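PDB 2QRU: uncharacterized protein from Enterococcus faecalis, which is of unknown function but has the alpha/beta-hydrolase fold and is probably a hydrolase. Local coordinates for residues A[17-22]-A[58-63]. Residues are numbered along the deposited sequence; the frame is centred on the assembly and turned at random.
Sequences VTIYPT and GYTVLA
Thr18 with Ala63 and Tyr20 with Val61 form the two hydrogen-bonded pairs of an antiparallel strand pairing in the mixed beta-sheet of an alpha/beta-hydrolase fold, where strand 16-20 joins strand 59-64 to the antiparallel edge of the sheet. The short strand axes approach to 4.6 Å. Each pair closes a ring of two bonds: Thr18 N to Ala63 O (2.9 Å) with Ala63 N to Thr18 O (2.8 Å), and Tyr20 N to Val61 O (2.9 Å) with Val61 N to Tyr20 O (3.1 Å). The last is the most bent, 155° at the hydrogen, and its donor stands 32° off the carbonyl plane, where the strand ends at Pro21. The backbones of Val17 and Ile19 bond instead to Gln9 and Asn7 of edge strand 7-10, while Thr60 and Leu62 turn theirs to strand 28-33; Thr18 OG1 is hydrogen-bonded to Asn8 OD1. Between the pairs, the Ile19 and Leu62 side chains run alongside one another, pointing the same way, CG1 of Ile19 3.8 Å from CD2 of Leu62, on the face packed by helix 74-93. On the other face the Tyr20 ring, its CG anti to the carbonyl carbon (chi1 -59°), brings CD1 to 4.0 Å from Val61 CB and presents its edge to Val61 O. Beyond the strand end the pairing is continued by a side chain: Thr60 OG1 accepts a weak bond from Thr22 N and is also hydrogen-bonded to Thr27 OG1, which in turn bonds Thr22 OG1. The Thr22 and Thr60 side chains are set roughly perpendicular. With Thr22 OG1 engaged by Thr27 and by the Thr24 carbonyl, its CG2 methyl is the branch that meets the facing backbone, 3.3 Å from Tyr59 C.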
loop_
_atom_site.group_PDB
_atom_site.type_symbol
_atom_site.label_atom_id
_atom_site.label_comp_id
_atom_site.label_asym_id
_atom_site.label_seq_id
_atom_site.Cartn_x
_atom_site.Cartn_y
_atom_site.Cartn_z
ATOM N N VAL A 17 5.180 13.958 1.641
ATOM C CA VAL A 17 5.703 12.994 0.676
ATOM C C VAL A 17 7.228 13.042 0.783
ATOM O O VAL A 17 7.802 14.130 0.946
ATOM C CB VAL A 17 5.209 13.327 -0.746
ATOM C CG1 VAL A 17 5.590 14.759 -1.159
ATOM C CG2 VAL A 17 5.705 12.266 -1.782
ATOM N N THR A 18 7.865 11.871 0.767
ATOM C CA THR A 18 9.326 11.775 0.651
ATOM C C THR A 18 9.633 11.513 -0.824
ATOM O O THR A 18 9.119 10.540 -1.408
ATOM C CB THR A 18 9.916 10.651 1.541
ATOM O OG1 THR A 18 9.631 10.913 2.927
ATOM C CG2 THR A 18 11.443 10.569 1.380
ATOM N N ILE A 19 10.410 12.420 -1.415
ATOM C CA ILE A 19 10.746 12.374 -2.853
ATOM C C ILE A 19 12.159 11.811 -3.037
ATOM O O ILE A 19 13.110 12.277 -2.397
ATOM C CB ILE A 19 10.666 13.804 -3.458
ATOM C CG1 ILE A 19 9.278 14.391 -3.246
ATOM C CG2 ILE A 19 11.025 13.813 -4.944
ATOM C CD1 ILE A 19 9.210 15.882 -3.338
ATOM N N TYR A 20 12.297 10.805 -3.899
ATOM C CA TYR A 20 13.608 10.268 -4.248
ATOM C C TYR A 20 13.791 10.481 -5.754
ATOM O O TYR A 20 13.309 9.691 -6.552
ATOM C CB TYR A 20 13.660 8.765 -3.961
ATOM C CG TYR A 20 13.399 8.297 -2.539
ATOM C CD1 TYR A 20 12.093 8.117 -2.061
ATOM C CD2 TYR A 20 14.465 7.936 -1.711
ATOM C CE1 TYR A 20 11.867 7.636 -0.780
ATOM C CE2 TYR A 20 14.259 7.460 -0.438
ATOM C CZ TYR A 20 12.947 7.304 0.020
ATOM O OH TYR A 20 12.719 6.832 1.286
ATOM N N PRO A 21 14.449 11.584 -6.158
ATOM C CA PRO A 21 14.605 11.894 -7.584
ATOM C C PRO A 21 15.507 10.916 -8.364
ATOM O O PRO A 21 16.414 10.289 -7.802
ATOM C CB PRO A 21 15.250 13.294 -7.584
ATOM C CG PRO A 21 15.107 13.812 -6.183
ATOM C CD PRO A 21 15.040 12.617 -5.288
ATOM N N THR A 22 15.236 10.795 -9.657
ATOM C CA THR A 22 16.164 10.116 -10.567
ATOM C C THR A 22 17.312 11.071 -10.919
ATOM O O THR A 22 17.297 12.244 -10.519
ATOM C CB THR A 22 15.452 9.691 -11.847
ATOM O OG1 THR A 22 14.877 10.851 -12.471
ATOM C CG2 THR A 22 14.357 8.713 -11.519
ATOM N N GLY A 58 14.280 4.989 -14.006
ATOM C CA GLY A 58 13.809 6.297 -14.471
ATOM C C GLY A 58 12.539 6.795 -13.817
ATOM O O GLY A 58 11.912 7.718 -14.330
ATOM N N TYR A 59 12.172 6.219 -12.672
ATOM C CA TYR A 59 11.006 6.681 -11.917
ATOM C C TYR A 59 11.430 7.372 -10.622
ATOM O O TYR A 59 12.032 6.758 -9.754
ATOM C CB TYR A 59 10.080 5.487 -11.580
ATOM C CG TYR A 59 9.554 4.816 -12.816
ATOM C CD1 TYR A 59 8.442 5.334 -13.489
ATOM C CD2 TYR A 59 10.204 3.709 -13.361
ATOM C CE1 TYR A 59 7.971 4.755 -14.674
ATOM C CE2 TYR A 59 9.732 3.107 -14.540
ATOM C CZ TYR A 59 8.610 3.628 -15.182
ATOM O OH TYR A 59 8.172 3.033 -16.341
ATOM N N THR A 60 11.097 8.647 -10.514
ATOM C CA THR A 60 11.184 9.372 -9.255
ATOM C C THR A 60 10.133 8.780 -8.305
ATOM O O THR A 60 8.956 8.680 -8.652
ATOM C CB THR A 60 10.928 10.881 -9.479
ATOM O OG1 THR A 60 12.042 11.454 -10.187
ATOM C CG2 THR A 60 10.737 11.621 -8.147
ATOM N N VAL A 61 10.566 8.393 -7.102
ATOM C CA VAL A 61 9.650 7.766 -6.147
ATOM C C VAL A 61 9.051 8.826 -5.229
ATOM O O VAL A 61 9.770 9.659 -4.669
ATOM C CB VAL A 61 10.360 6.667 -5.320
ATOM C CG1 VAL A 61 9.402 6.087 -4.287
ATOM C CG2 VAL A 61 10.867 5.542 -6.241
ATOM N N LEU A 62 7.731 8.771 -5.097
ATOM C CA LEU A 62 6.993 9.681 -4.208
ATOM C C LEU A 62 6.352 8.808 -3.130
ATOM O O LEU A 62 5.331 8.178 -3.379
ATOM C CB LEU A 62 5.927 10.451 -5.007
ATOM C CG LEU A 62 6.474 11.186 -6.241
ATOM C CD1 LEU A 62 5.367 11.757 -7.089
ATOM C CD2 LEU A 62 7.479 12.279 -5.835
ATOM N N ALA A 63 6.981 8.740 -1.956
ATOM C CA ALA A 63 6.501 7.885 -0.875
ATOM C C ALA A 63 5.541 8.715 -0.028
ATOM O O ALA A 63 5.951 9.717 0.554
ATOM C CB ALA A 63 7.679 7.372 -0.036
#